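Local atomic coordinates of afamin (Homo sapiens, PDB entry 6FAK), a protein that carries hydrophobic molecules in body fluids, binding vitamin E and keeping lipidated Wnt proteins soluble and active. Residues A[220-224]-A[344-349]; A[350-355]-A[482-487]; A[473-477]-A[488-492]. One frame throughout, in Å; residues are numbered along the deposited sequence.

Interaction 1 (A[220-224]-A[344-349]); sequences AILSQ and LSIPEL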
ATOM      1  N   ALA A 220      -1.340  -4.662  17.469  1.00 25.23           N
ATOM      2  CA  ALA A 220      -0.448  -3.522  17.712  1.00 25.46           C
ATOM      3  C   ALA A 220      -1.113  -2.198  17.343  1.00 25.99           C
ATOM      4  O   ALA A 220      -1.060  -1.301  18.126  1.00 26.42           O
ATOM      5  CB  ALA A 220       0.890  -3.672  17.004  1.00 25.03           C
ATOM      6  N   ILE A 221      -1.765  -2.106  16.167  1.00 26.60           N
ATOM      7  CA  ILE A 221      -2.391  -0.862  15.697  1.00 27.25           C
ATOM      8  C   ILE A 221      -3.582  -0.463  16.571  1.00 28.34           C
ATOM      9  O   ILE A 221      -3.727   0.719  16.955  1.00 27.48           O
ATOM     10  CB  ILE A 221      -2.902  -0.978  14.237  1.00 27.96           C
ATOM     11  CG1 ILE A 221      -1.731  -1.051  13.252  1.00 28.18           C
ATOM     12  CG2 ILE A 221      -3.790   0.227  13.845  1.00 28.82           C
ATOM     13  CD1 ILE A 221      -2.144  -1.533  11.862  1.00 29.21           C
ATOM     14  N   LEU A 222      -4.478  -1.422  16.827  1.00 29.17           N
ATOM     15  CA  LEU A 222      -5.666  -1.124  17.666  1.00 29.83           C
ATOM     16  C   LEU A 222      -5.327  -0.735  19.133  1.00 29.28           C
ATOM     17  O   LEU A 222      -6.010   0.106  19.774  1.00 28.48           O
ATOM     18  CB  LEU A 222      -6.643  -2.275  17.568  1.00 31.04           C
ATOM     19  CG  LEU A 222      -7.217  -2.595  16.170  1.00 32.84           C
ATOM     20  CD1 LEU A 222      -8.008  -3.874  16.154  1.00 34.62           C
ATOM     21  CD2 LEU A 222      -8.121  -1.437  15.730  1.00 34.90           C
ATOM     22  N   SER A 223      -4.302  -1.381  19.684  1.00 28.92           N
ATOM     23  CA  SER A 223      -3.857  -1.075  21.053  1.00 28.85           C
ATOM     24  C   SER A 223      -3.224   0.320  21.147  1.00 29.75           C
ATOM     25  O   SER A 223      -3.416   1.029  22.126  1.00 29.74           O
ATOM     26  CB  SER A 223      -2.887  -2.157  21.583  1.00 28.58           C
ATOM     27  OG  SER A 223      -3.429  -3.472  21.546  1.00 27.76           O
ATOM     28  N   GLN A 224      -2.484   0.729  20.118  1.00 31.65           N
ATOM     29  CA  GLN A 224      -1.978   2.115  20.034  1.00 33.14           C
ATOM     30  C   GLN A 224      -3.080   3.138  19.884  1.00 36.12           C
ATOM     31  O   GLN A 224      -3.036   4.191  20.514  1.00 40.15           O
ATOM     32  CB  GLN A 224      -1.018   2.313  18.851  1.00 32.80           C
ATOM     33  CG  GLN A 224       0.414   2.233  19.230  1.00 32.14           C
ATOM     34  CD  GLN A 224       1.362   2.548  18.084  1.00 30.59           C
ATOM     35  OE1 GLN A 224       0.982   2.604  16.899  1.00 29.15           O
ATOM     36  NE2 GLN A 224       2.610   2.711  18.432  1.00 30.32           N
ATOM     37  N   LEU A 344       6.250   4.375  18.924  1.00 30.44           N
ATOM     38  CA  LEU A 344       6.915   3.325  18.126  1.00 29.14           C
ATOM     39  C   LEU A 344       6.130   2.991  16.878  1.00 28.05           C
ATOM     40  O   LEU A 344       4.876   3.075  16.856  1.00 28.15           O
ATOM     41  CB  LEU A 344       7.155   2.048  18.945  1.00 29.33           C
ATOM     42  CG  LEU A 344       8.046   2.203  20.186  1.00 30.00           C
ATOM     43  CD1 LEU A 344       8.295   0.891  20.899  1.00 30.82           C
ATOM     44  CD2 LEU A 344       9.360   2.904  19.884  1.00 29.99           C
ATOM     45  N   SER A 345       6.858   2.622  15.833  1.00 26.82           N
ATOM     46  CA  SER A 345       6.250   2.126  14.610  1.00 25.94           C
ATOM     47  C   SER A 345       5.680   0.717  14.800  1.00 25.31           C
ATOM     48  O   SER A 345       6.059   0.008  15.688  1.00 24.99           O
ATOM     49  CB  SER A 345       7.273   2.111  13.485  1.00 25.82           C
ATOM     50  OG  SER A 345       8.208   1.069  13.630  1.00 25.38           O
ATOM     51  N   ILE A 346       4.775   0.341  13.918  1.00 25.26           N
ATOM     52  CA  ILE A 346       4.227  -0.995  13.931  1.00 25.32           C
ATOM     53  C   ILE A 346       5.312  -2.052  13.696  1.00 25.03           C
ATOM     54  O   ILE A 346       5.358  -3.002  14.459  1.00 24.65           O
ATOM     55  CB  ILE A 346       2.999  -1.145  12.992  1.00 25.96           C
ATOM     56  CG1 ILE A 346       1.906  -0.092  13.297  1.00 26.06           C
ATOM     57  CG2 ILE A 346       2.407  -2.534  13.101  1.00 26.25           C
ATOM     58  CD1 ILE A 346       1.394  -0.043  14.730  1.00 26.20           C
ATOM     59  N   PRO A 347       6.209  -1.881  12.688  1.00 25.00           N
ATOM     60  CA  PRO A 347       7.313  -2.849  12.512  1.00 24.96           C
ATOM     61  C   PRO A 347       8.263  -2.962  13.740  1.00 24.83           C
ATOM     62  O   PRO A 347       8.666  -4.063  14.106  1.00 24.35           O
ATOM     63  CB  PRO A 347       8.056  -2.334  11.256  1.00 25.35           C
ATOM     64  CG  PRO A 347       7.104  -1.481  10.553  1.00 25.72           C
ATOM     65  CD  PRO A 347       6.100  -0.956  11.548  1.00 25.57           C
ATOM     66  N   GLU A 348       8.521  -1.817  14.416  1.00 25.18           N
ATOM     67  CA  GLU A 348       9.328  -1.807  15.617  1.00 25.55           C
ATOM     68  C   GLU A 348       8.627  -2.619  16.726  1.00 24.89           C
ATOM     69  O   GLU A 348       9.254  -3.395  17.372  1.00 24.70           O
ATOM     70  CB  GLU A 348       9.673  -0.395  16.114  1.00 26.90           C
ATOM     71  CG  GLU A 348      10.667  -0.437  17.307  1.00 28.95           C
ATOM     72  CD  GLU A 348      12.048  -1.025  16.937  1.00 31.80           C
ATOM     73  OE1 GLU A 348      12.466  -0.937  15.755  1.00 33.21           O
ATOM     74  OE2 GLU A 348      12.755  -1.526  17.845  1.00 34.41           O
ATOM     75  N   LEU A 349       7.330  -2.436  16.904  1.00 24.57           N
ATOM     76  CA  LEU A 349       6.603  -3.223  17.916  1.00 24.48           C
ATOM     77  C   LEU A 349       6.666  -4.722  17.615  1.00 24.39           C
ATOM     78  O   LEU A 349       6.843  -5.493  18.500  1.00 24.04           O
ATOM     79  CB  LEU A 349       5.171  -2.794  18.001  1.00 24.24           C
ATOM     80  CG  LEU A 349       4.975  -1.378  18.537  1.00 24.34           C
ATOM     81  CD1 LEU A 349       3.585  -0.893  18.249  1.00 24.25           C
ATOM     82  CD2 LEU A 349       5.294  -1.303  20.017  1.00 24.69           C
TER
HETATM   83  O   HOH W   1       2.705   3.361  14.960  1.00 25.06           O
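Gln224 reaches from helix 216-225 to the turn that precedes helix 346-363. From CB its side chain runs as one arm, extended beyond CG (chi2 -175°), that delivers the amide to the backbone of Leu344. Gln224 CD lies 3.8 Å from Leu344 O and near the Leu349 methyl CD1, which is closer still to Gln224 NE2, at 3.7 Å. Gln224 NE2 donates to Leu344 O at 2.8 Å with an N-H...O angle of 164°; the acceptor lies in the amide plane, while the donor is tilted 20° from the carbonyl plane. Gln224 OE1 packs 3.4 Å from Ile346 CD1 and accepts from a water 2.7 Å away, which also donates to Leu344 O. The bonds on both amide atoms fix the flip of the group; NE2 has a second acceptor in His341 O.

Beside the amide, the rest of the contact is apolar. Ile346 CD1 lies 3.6 Å from Ile221 CG1, the two side chains crossing at about a right angle, and Ala220 CB meets Leu349 CD1. Helix 216-225 thus packs against the N-terminal turn of helix 346-363, capped by Ser345, in the second albumin domain; 220-224 belongs to its binding pocket region for hydrophobic ligands, and Ile346 also lines the site of a bound polyether.

Interaction 2 (A[350-355]-A[482-487]); sequences LRIVQI and FAFRRP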
ATOM      1  N   LEU A 350       6.520  -5.101  16.344  1.00 24.58           N
ATOM      2  CA  LEU A 350       6.592  -6.511  15.985  1.00 25.06           C
ATOM      3  C   LEU A 350       7.988  -7.085  16.126  1.00 24.59           C
ATOM      4  O   LEU A 350       8.104  -8.244  16.463  1.00 24.57           O
ATOM      5  CB  LEU A 350       6.078  -6.748  14.557  1.00 26.52           C
ATOM      6  CG  LEU A 350       4.648  -6.206  14.388  1.00 28.22           C
ATOM      7  CD1 LEU A 350       4.264  -6.326  12.915  1.00 31.01           C
ATOM      8  CD2 LEU A 350       3.664  -6.901  15.282  1.00 28.99           C
ATOM      9  N   ARG A 351       9.052  -6.292  15.859  1.00 24.26           N
ATOM     10  CA  ARG A 351      10.391  -6.727  16.157  1.00 24.16           C
ATOM     11  C   ARG A 351      10.576  -7.022  17.683  1.00 24.07           C
ATOM     12  O   ARG A 351      11.165  -8.042  18.055  1.00 23.84           O
ATOM     13  CB  ARG A 351      11.456  -5.720  15.648  1.00 24.51           C
ATOM     14  CG  ARG A 351      11.553  -5.699  14.119  1.00 24.59           C
ATOM     15  CD  ARG A 351      12.725  -4.850  13.697  1.00 25.19           C
ATOM     16  NE  ARG A 351      12.442  -3.429  13.805  1.00 25.67           N
ATOM     17  CZ  ARG A 351      11.927  -2.637  12.872  1.00 25.92           C
ATOM     18  NH1 ARG A 351      11.484  -3.127  11.728  1.00 25.94           N
ATOM     19  NH2 ARG A 351      11.804  -1.345  13.106  1.00 26.17           N
ATOM     20  N   ILE A 352      10.045  -6.130  18.506  1.00 24.00           N
ATOM     21  CA  ILE A 352      10.072  -6.281  19.950  1.00 24.17           C
ATOM     22  C   ILE A 352       9.343  -7.557  20.403  1.00 24.08           C
ATOM     23  O   ILE A 352       9.853  -8.304  21.260  1.00 24.07           O
ATOM     24  CB  ILE A 352       9.588  -4.970  20.665  1.00 24.43           C
ATOM     25  CG1 ILE A 352      10.695  -3.925  20.467  1.00 24.84           C
ATOM     26  CG2 ILE A 352       9.295  -5.202  22.157  1.00 24.53           C
ATOM     27  CD1 ILE A 352      10.270  -2.522  20.769  1.00 25.33           C
ATOM     28  N   VAL A 353       8.199  -7.839  19.796  1.00 24.04           N
ATOM     29  CA  VAL A 353       7.467  -9.054  20.135  1.00 24.24           C
ATOM     30  C   VAL A 353       8.323 -10.286  19.807  1.00 24.62           C
ATOM     31  O   VAL A 353       8.419 -11.217  20.639  1.00 24.38           O
ATOM     32  CB  VAL A 353       6.090  -9.138  19.456  1.00 24.23           C
ATOM     33  CG1 VAL A 353       5.434 -10.476  19.766  1.00 24.49           C
ATOM     34  CG2 VAL A 353       5.155  -7.996  19.891  1.00 24.21           C
ATOM     35  N   GLN A 354       8.965 -10.292  18.638  0.59 24.82           N
ATOM     36  CA  GLN A 354       9.805 -11.420  18.255  0.59 25.40           C
ATOM     37  C   GLN A 354      11.008 -11.610  19.158  0.59 25.54           C
ATOM     38  O   GLN A 354      11.387 -12.752  19.503  0.59 25.70           O
ATOM     39  CB  GLN A 354      10.292 -11.243  16.811  0.59 26.13           C
ATOM     40  CG  GLN A 354      11.091 -12.415  16.276  0.59 27.00           C
ATOM     41  CD  GLN A 354      10.229 -13.670  16.205  0.59 27.79           C
ATOM     42  OE1 GLN A 354       9.141 -13.639  15.606  0.59 28.35           O
ATOM     43  NE2 GLN A 354      10.669 -14.748  16.859  0.59 27.99           N
ATOM     44  N   ILE A 355      11.667 -10.506  19.468  1.00 25.71           N
ATOM     45  CA  ILE A 355      12.792 -10.528  20.410  1.00 26.36           C
ATOM     46  C   ILE A 355      12.371 -11.081  21.770  1.00 25.78           C
ATOM     47  O   ILE A 355      13.105 -11.857  22.355  1.00 25.47           O
ATOM     48  CB  ILE A 355      13.428  -9.167  20.528  1.00 27.85           C
ATOM     49  CG1 ILE A 355      14.222  -8.931  19.240  1.00 29.55           C
ATOM     50  CG2 ILE A 355      14.366  -9.056  21.729  1.00 28.60           C
ATOM     51  CD1 ILE A 355      14.566  -7.487  19.052  1.00 31.37           C
ATOM     52  N   PHE A 482       8.689 -10.891   8.459  1.00 35.00           N
ATOM     53  CA  PHE A 482       7.977  -9.683   8.202  1.00 34.20           C
ATOM     54  C   PHE A 482       8.522  -8.469   8.940  1.00 30.82           C
ATOM     55  O   PHE A 482       8.799  -7.438   8.349  1.00 29.18           O
ATOM     56  CB  PHE A 482       6.507  -9.973   8.547  1.00 38.74           C
ATOM     57  CG  PHE A 482       5.619  -8.842   8.303  1.00 42.91           C
ATOM     58  CD1 PHE A 482       5.298  -8.466   7.008  1.00 46.75           C
ATOM     59  CD2 PHE A 482       5.149  -8.096   9.363  1.00 48.11           C
ATOM     60  CE1 PHE A 482       4.479  -7.378   6.767  1.00 47.32           C
ATOM     61  CE2 PHE A 482       4.338  -7.006   9.135  1.00 56.83           C
ATOM     62  CZ  PHE A 482       3.996  -6.639   7.829  1.00 51.56           C
ATOM     63  N   ALA A 483       8.677  -8.602  10.252  1.00 28.58           N
ATOM     64  CA  ALA A 483       9.125  -7.494  11.076  1.00 27.96           C
ATOM     65  C   ALA A 483      10.549  -7.003  10.763  1.00 26.91           C
ATOM     66  O   ALA A 483      10.833  -5.849  10.885  1.00 26.17           O
ATOM     67  CB  ALA A 483       9.013  -7.869  12.554  1.00 27.98           C
ATOM     68  N   PHE A 484      11.422  -7.905  10.354  1.00 27.04           N
ATOM     69  CA  PHE A 484      12.830  -7.617  10.041  1.00 27.41           C
ATOM     70  C   PHE A 484      13.102  -7.462   8.529  1.00 27.82           C
ATOM     71  O   PHE A 484      14.258  -7.398   8.113  1.00 27.23           O
ATOM     72  CB  PHE A 484      13.728  -8.717  10.618  1.00 28.09           C
ATOM     73  CG  PHE A 484      13.820  -8.653  12.125  1.00 28.76           C
ATOM     74  CD1 PHE A 484      12.924  -9.343  12.904  1.00 28.99           C
ATOM     75  CD2 PHE A 484      14.739  -7.813  12.739  1.00 29.04           C
ATOM     76  CE1 PHE A 484      12.969  -9.254  14.299  1.00 29.26           C
ATOM     77  CE2 PHE A 484      14.774  -7.715  14.132  1.00 29.97           C
ATOM     78  CZ  PHE A 484      13.887  -8.453  14.909  1.00 29.49           C
ATOM     79  N   ARG A 485      12.047  -7.335   7.748  1.00 28.31           N
ATOM     80  CA  ARG A 485      12.196  -7.131   6.303  1.00 30.17           C
ATOM     81  C   ARG A 485      12.979  -5.840   5.908  1.00 29.85           C
ATOM     82  O   ARG A 485      13.847  -5.886   5.051  1.00 28.07           O
ATOM     83  CB  ARG A 485      10.797  -7.173   5.660  1.00 30.60           C
ATOM     84  CG  ARG A 485      10.821  -6.997   4.162  1.00 33.55           C
ATOM     85  CD  ARG A 485       9.656  -7.761   3.547  1.00 35.57           C
ATOM     86  NE  ARG A 485       8.390  -7.177   3.927  1.00 39.66           N
ATOM     87  CZ  ARG A 485       7.180  -7.638   3.589  1.00 38.35           C
ATOM     88  NH1 ARG A 485       7.050  -8.774   2.879  1.00 38.79           N
ATOM     89  NH2 ARG A 485       6.124  -6.966   3.963  1.00 40.85           N
ATOM     90  N   ARG A 486      12.659  -4.698   6.517  1.00 31.26           N
ATOM     91  CA  ARG A 486      13.368  -3.456   6.207  1.00 33.95           C
ATOM     92  C   ARG A 486      14.874  -3.555   6.593  1.00 34.11           C
ATOM     93  O   ARG A 486      15.730  -3.321   5.750  1.00 33.62           O
ATOM     94  CB  ARG A 486      12.659  -2.219   6.777  1.00 37.67           C
ATOM     95  CG  ARG A 486      13.107  -0.877   6.165  1.00 42.57           C
ATOM     96  CD  ARG A 486      12.505   0.320   6.916  1.00 49.54           C
ATOM     97  NE  ARG A 486      13.240   1.546   6.617  1.00 57.61           N
ATOM     98  CZ  ARG A 486      13.472   2.580   7.426  1.00 54.68           C
ATOM     99  NH1 ARG A 486      12.972   2.617   8.652  1.00 50.62           N
ATOM    100  NH2 ARG A 486      14.156   3.612   6.980  1.00 57.13           N
ATOM    101  N   PRO A 487      15.198  -3.934   7.835  1.00 34.56           N
ATOM    102  CA  PRO A 487      16.624  -4.231   8.142  1.00 34.14           C
ATOM    103  C   PRO A 487      17.342  -5.216   7.185  1.00 32.99           C
ATOM    104  O   PRO A 487      18.504  -5.003   6.875  1.00 32.24           O
ATOM    105  CB  PRO A 487      16.582  -4.792   9.559  1.00 34.47           C
ATOM    106  CG  PRO A 487      15.317  -4.248  10.155  1.00 35.25           C
ATOM    107  CD  PRO A 487      14.337  -4.008   9.044  1.00 34.07           C
TER
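The Phe484 ring meets helix 346-363 with one face, against Arg351, and with its edge, at Gln354 and Ile355. Arg351 CG sits over the ring centre, 3.7 Å from the centroid and 12° off the normal, a CH-pi contact; CD follows over the same face, 3.5 Å from Phe484 CE2. At the edge, near the ring plane, stand Gln354 CG and Ile355 CD1. The Phe482 ring is met at its edge too, where Leu350 CD1 approaches CE2 to 3.8 Å. The third flat group, the Arg351 guanidinium, is turned 62° from the Phe484 ring and has Ala483 O at its edge.

There Arg351 NH1 donates to Ala483 O at 2.9 Å, the donor lying nearly on the extension of the carbonyl bond (C=O...N 169°). A bend at chi3 swings the guanidinium off the ring toward this carbonyl. NH2 is held by salt bridges to Glu348 and Asp451, and NE is hydrogen-bonded as well; with partners on all three nitrogens the group's rotation is held, and the carboxylates probably balance its charge. Ala483 CB packs against both Leu350 CB and Arg351 CG, each at 3.7 Å, where the backbones come closest.

Phe482 to Arg485 form a type I beta turn, with Phe484 at the N-cap position of helix 485-490. This turn, in the third albumin domain, packs on helix 346-363 of the second, with Leu350 and Phe482 lining the pocket occupied by a polyether.

Interaction 3 (A[473-477]-A[488-492]); sequences AVDHC and CFESL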
ATOM      1  N   ALA A 473      18.797 -12.778  -3.289  1.00 27.24           N
ATOM      2  CA  ALA A 473      18.974 -11.970  -2.072  1.00 27.28           C
ATOM      3  C   ALA A 473      17.698 -11.164  -1.726  1.00 26.26           C
ATOM      4  O   ALA A 473      17.232 -11.157  -0.596  1.00 25.96           O
ATOM      5  CB  ALA A 473      20.187 -11.021  -2.224  1.00 27.78           C
ATOM      6  N   VAL A 474      17.093 -10.554  -2.731  1.00 25.97           N
ATOM      7  CA  VAL A 474      15.805  -9.846  -2.565  1.00 25.46           C
ATOM      8  C   VAL A 474      14.688 -10.816  -2.136  1.00 25.94           C
ATOM      9  O   VAL A 474      13.885 -10.489  -1.204  1.00 25.64           O
ATOM     10  CB  VAL A 474      15.389  -9.107  -3.869  1.00 24.92           C
ATOM     11  CG1 VAL A 474      13.949  -8.609  -3.762  1.00 24.96           C
ATOM     12  CG2 VAL A 474      16.294  -7.943  -4.155  1.00 24.68           C
ATOM     13  N   ASP A 475      14.623 -11.986  -2.790  1.00 26.75           N
ATOM     14  CA  ASP A 475      13.577 -12.985  -2.515  1.00 27.89           C
ATOM     15  C   ASP A 475      13.694 -13.481  -1.071  1.00 28.39           C
ATOM     16  O   ASP A 475      12.670 -13.620  -0.377  1.00 27.47           O
ATOM     17  CB  ASP A 475      13.629 -14.175  -3.458  1.00 29.49           C
ATOM     18  CG  ASP A 475      13.352 -13.793  -4.917  1.00 30.17           C
ATOM     19  OD1 ASP A 475      12.994 -12.608  -5.197  1.00 29.86           O
ATOM     20  OD2 ASP A 475      13.541 -14.686  -5.778  1.00 31.97           O
ATOM     21  N   HIS A 476      14.942 -13.656  -0.613  1.00 29.41           N
ATOM     22  CA  HIS A 476      15.211 -14.027   0.779  1.00 30.38           C
ATOM     23  C   HIS A 476      14.618 -12.935   1.717  1.00 30.60           C
ATOM     24  O   HIS A 476      13.922 -13.258   2.701  1.00 30.93           O
ATOM     25  CB  HIS A 476      16.719 -14.213   1.042  1.00 32.90           C
ATOM     26  CG  HIS A 476      17.006 -14.535   2.459  1.00 36.76           C
ATOM     27  ND1 HIS A 476      16.783 -15.793   2.981  1.00 38.90           N
ATOM     28  CD2 HIS A 476      17.303 -13.732   3.511  1.00 38.26           C
ATOM     29  CE1 HIS A 476      16.994 -15.760   4.288  1.00 40.05           C
ATOM     30  NE2 HIS A 476      17.302 -14.523   4.633  1.00 38.20           N
ATOM     31  N   CYS A 477      14.896 -11.661   1.449  1.00 29.31           N
ATOM     32  CA  CYS A 477      14.349 -10.621   2.274  1.00 29.61           C
ATOM     33  C   CYS A 477      12.818 -10.542   2.232  1.00 29.17           C
ATOM     34  O   CYS A 477      12.192 -10.203   3.264  1.00 28.59           O
ATOM     35  CB  CYS A 477      14.963  -9.262   1.980  1.00 30.53           C
ATOM     36  SG  CYS A 477      16.699  -9.163   2.451  1.00 31.69           S
ATOM     37  N   CYS A 488      16.645  -6.249   6.730  1.00 30.93           N
ATOM     38  CA  CYS A 488      17.172  -7.204   5.761  1.00 31.24           C
ATOM     39  C   CYS A 488      17.548  -6.522   4.413  1.00 30.53           C
ATOM     40  O   CYS A 488      18.683  -6.688   3.922  1.00 31.12           O
ATOM     41  CB  CYS A 488      16.163  -8.313   5.494  1.00 30.60           C
ATOM     42  SG  CYS A 488      16.829  -9.644   4.502  1.00 32.73           S
ATOM     43  N   PHE A 489      16.597  -5.782   3.853  1.00 29.10           N
ATOM     44  CA  PHE A 489      16.811  -4.987   2.646  1.00 30.16           C
ATOM     45  C   PHE A 489      17.998  -4.013   2.751  1.00 32.72           C
ATOM     46  O   PHE A 489      18.791  -3.913   1.806  1.00 30.16           O
ATOM     47  CB  PHE A 489      15.543  -4.249   2.236  1.00 30.64           C
ATOM     48  CG  PHE A 489      14.683  -5.068   1.350  1.00 30.55           C
ATOM     49  CD1 PHE A 489      15.048  -5.264   0.018  1.00 30.56           C
ATOM     50  CD2 PHE A 489      13.570  -5.723   1.833  1.00 31.21           C
ATOM     51  CE1 PHE A 489      14.296  -6.082  -0.815  1.00 31.93           C
ATOM     52  CE2 PHE A 489      12.784  -6.545   0.984  1.00 32.04           C
ATOM     53  CZ  PHE A 489      13.146  -6.718  -0.342  1.00 31.33           C
ATOM     54  N   GLU A 490      18.132  -3.361   3.919  1.00 35.44           N
ATOM     55  CA  GLU A 490      19.258  -2.453   4.217  1.00 39.25           C
ATOM     56  C   GLU A 490      20.611  -3.144   4.231  1.00 35.68           C
ATOM     57  O   GLU A 490      21.602  -2.483   4.048  1.00 40.36           O
ATOM     58  CB  GLU A 490      19.087  -1.728   5.581  1.00 45.94           C
ATOM     59  CG  GLU A 490      17.824  -0.876   5.794  1.00 54.20           C
ATOM     60  CD  GLU A 490      17.545   0.137   4.719  1.00 65.76           C
ATOM     61  OE1 GLU A 490      18.499   0.792   4.251  1.00 84.18           O
ATOM     62  OE2 GLU A 490      16.360   0.304   4.359  1.00 70.88           O
ATOM     63  N   SER A 491      20.655  -4.439   4.468  1.00 33.41           N
ATOM     64  CA  SER A 491      21.879  -5.180   4.460  1.00 34.19           C
ATOM     65  C   SER A 491      22.356  -5.682   3.077  1.00 33.42           C
ATOM     66  O   SER A 491      23.448  -6.208   2.993  1.00 33.48           O
ATOM     67  CB  SER A 491      21.758  -6.371   5.412  1.00 37.27           C
ATOM     68  OG  SER A 491      21.055  -7.472   4.810  1.00 40.29           O
ATOM     69  N   LEU A 492      21.532  -5.563   2.033  1.00 30.91           N
ATOM     70  CA  LEU A 492      21.820  -6.171   0.738  1.00 30.91           C
ATOM     71  C   LEU A 492      22.916  -5.428  -0.002  1.00 31.16           C
ATOM     72  O   LEU A 492      23.007  -4.246   0.074  1.00 30.30           O
ATOM     73  CB  LEU A 492      20.569  -6.218  -0.143  1.00 29.96           C
ATOM     74  CG  LEU A 492      19.418  -7.094   0.354  1.00 30.10           C
ATOM     75  CD1 LEU A 492      18.300  -7.192  -0.680  1.00 29.49           C
ATOM     76  CD2 LEU A 492      19.886  -8.485   0.762  1.00 31.37           C
TER
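Two short segments, 473-477 of helix 472-479 and 488-492, which continues from the start of helix 485-490, face each other with CA atoms 5.6 Å apart at Cys477 and Cys488, and 7.0 Å apart at Ala473 and Leu492. The closer end is where the two segments are covalently joined: Cys477 SG and Cys488 SG form a disulfide of 2.1 Å with chi3 of -72°. The half-cystines enter it differently. In Cys477 the sulfur lies beside the backbone N, whereas Cys488 SG is anti to its own N (chi1 -172°), which carries it across to the other helix.

Phe489, next in sequence, lays a ring face against Cys477. Cys477 CB is 3.8 Å from the ring centroid and 19° off the normal, displaced toward the rim, a CH-pi contact. Its sulfur stands above the same ring at a longer distance, a Cys sulfur-aromatic contact. Val474 takes a different position: its CG1 methyl meets Phe489 CE1 at 3.9 Å, at the edge and near the ring plane. Phe489 also stacks on Phe458, which ties the pair to helix 446-462.

Leu492 packs beside the disulfide, next to Phe489. Its CD2 comes 3.7 Å from Cys477 SG and also touches Ala473 CB, while CD1 reaches Val474 CG2, the valine and leucine side chains crossing at about a right angle. Cys488 O accepts from both Ser491 N and Ser491 OG, the hydroxyl at 2.7 Å lying in the carbonyl plane on a lone pair; both bonds probably help to hold the turn from which Leu492 points at the disulfide.

Cys477 directly precedes Cys478, which pairs with Cys462, so the site is the adjacent-cysteine double disulfide characteristic of the albumin family, here in the third domain.

How the interactions relate
Along the chain, interactions 1 and 2 come in series, whereas the segments of interactions 2 and 3 alternate. Helix 346-363 serves interaction 1 with its start and interaction 2 with its next residues; helix 485-490 serves interactions 2 and 3. Centres lie about 11 Å apart for 1 and 2, about 14 Å for 2 and 3, and about 23 Å for 1 and 3, which do not touch. Leu344 CD1 packs on Ile352 CD1 at 3.9 Å, and Arg485 CD on Cys477 O at 3.5 Å. Ile346 and Pro347 of interaction 1 and Leu350 and Phe482 of interaction 2 line the same polyether pocket, so that site lies where the second and third albumin domains meet.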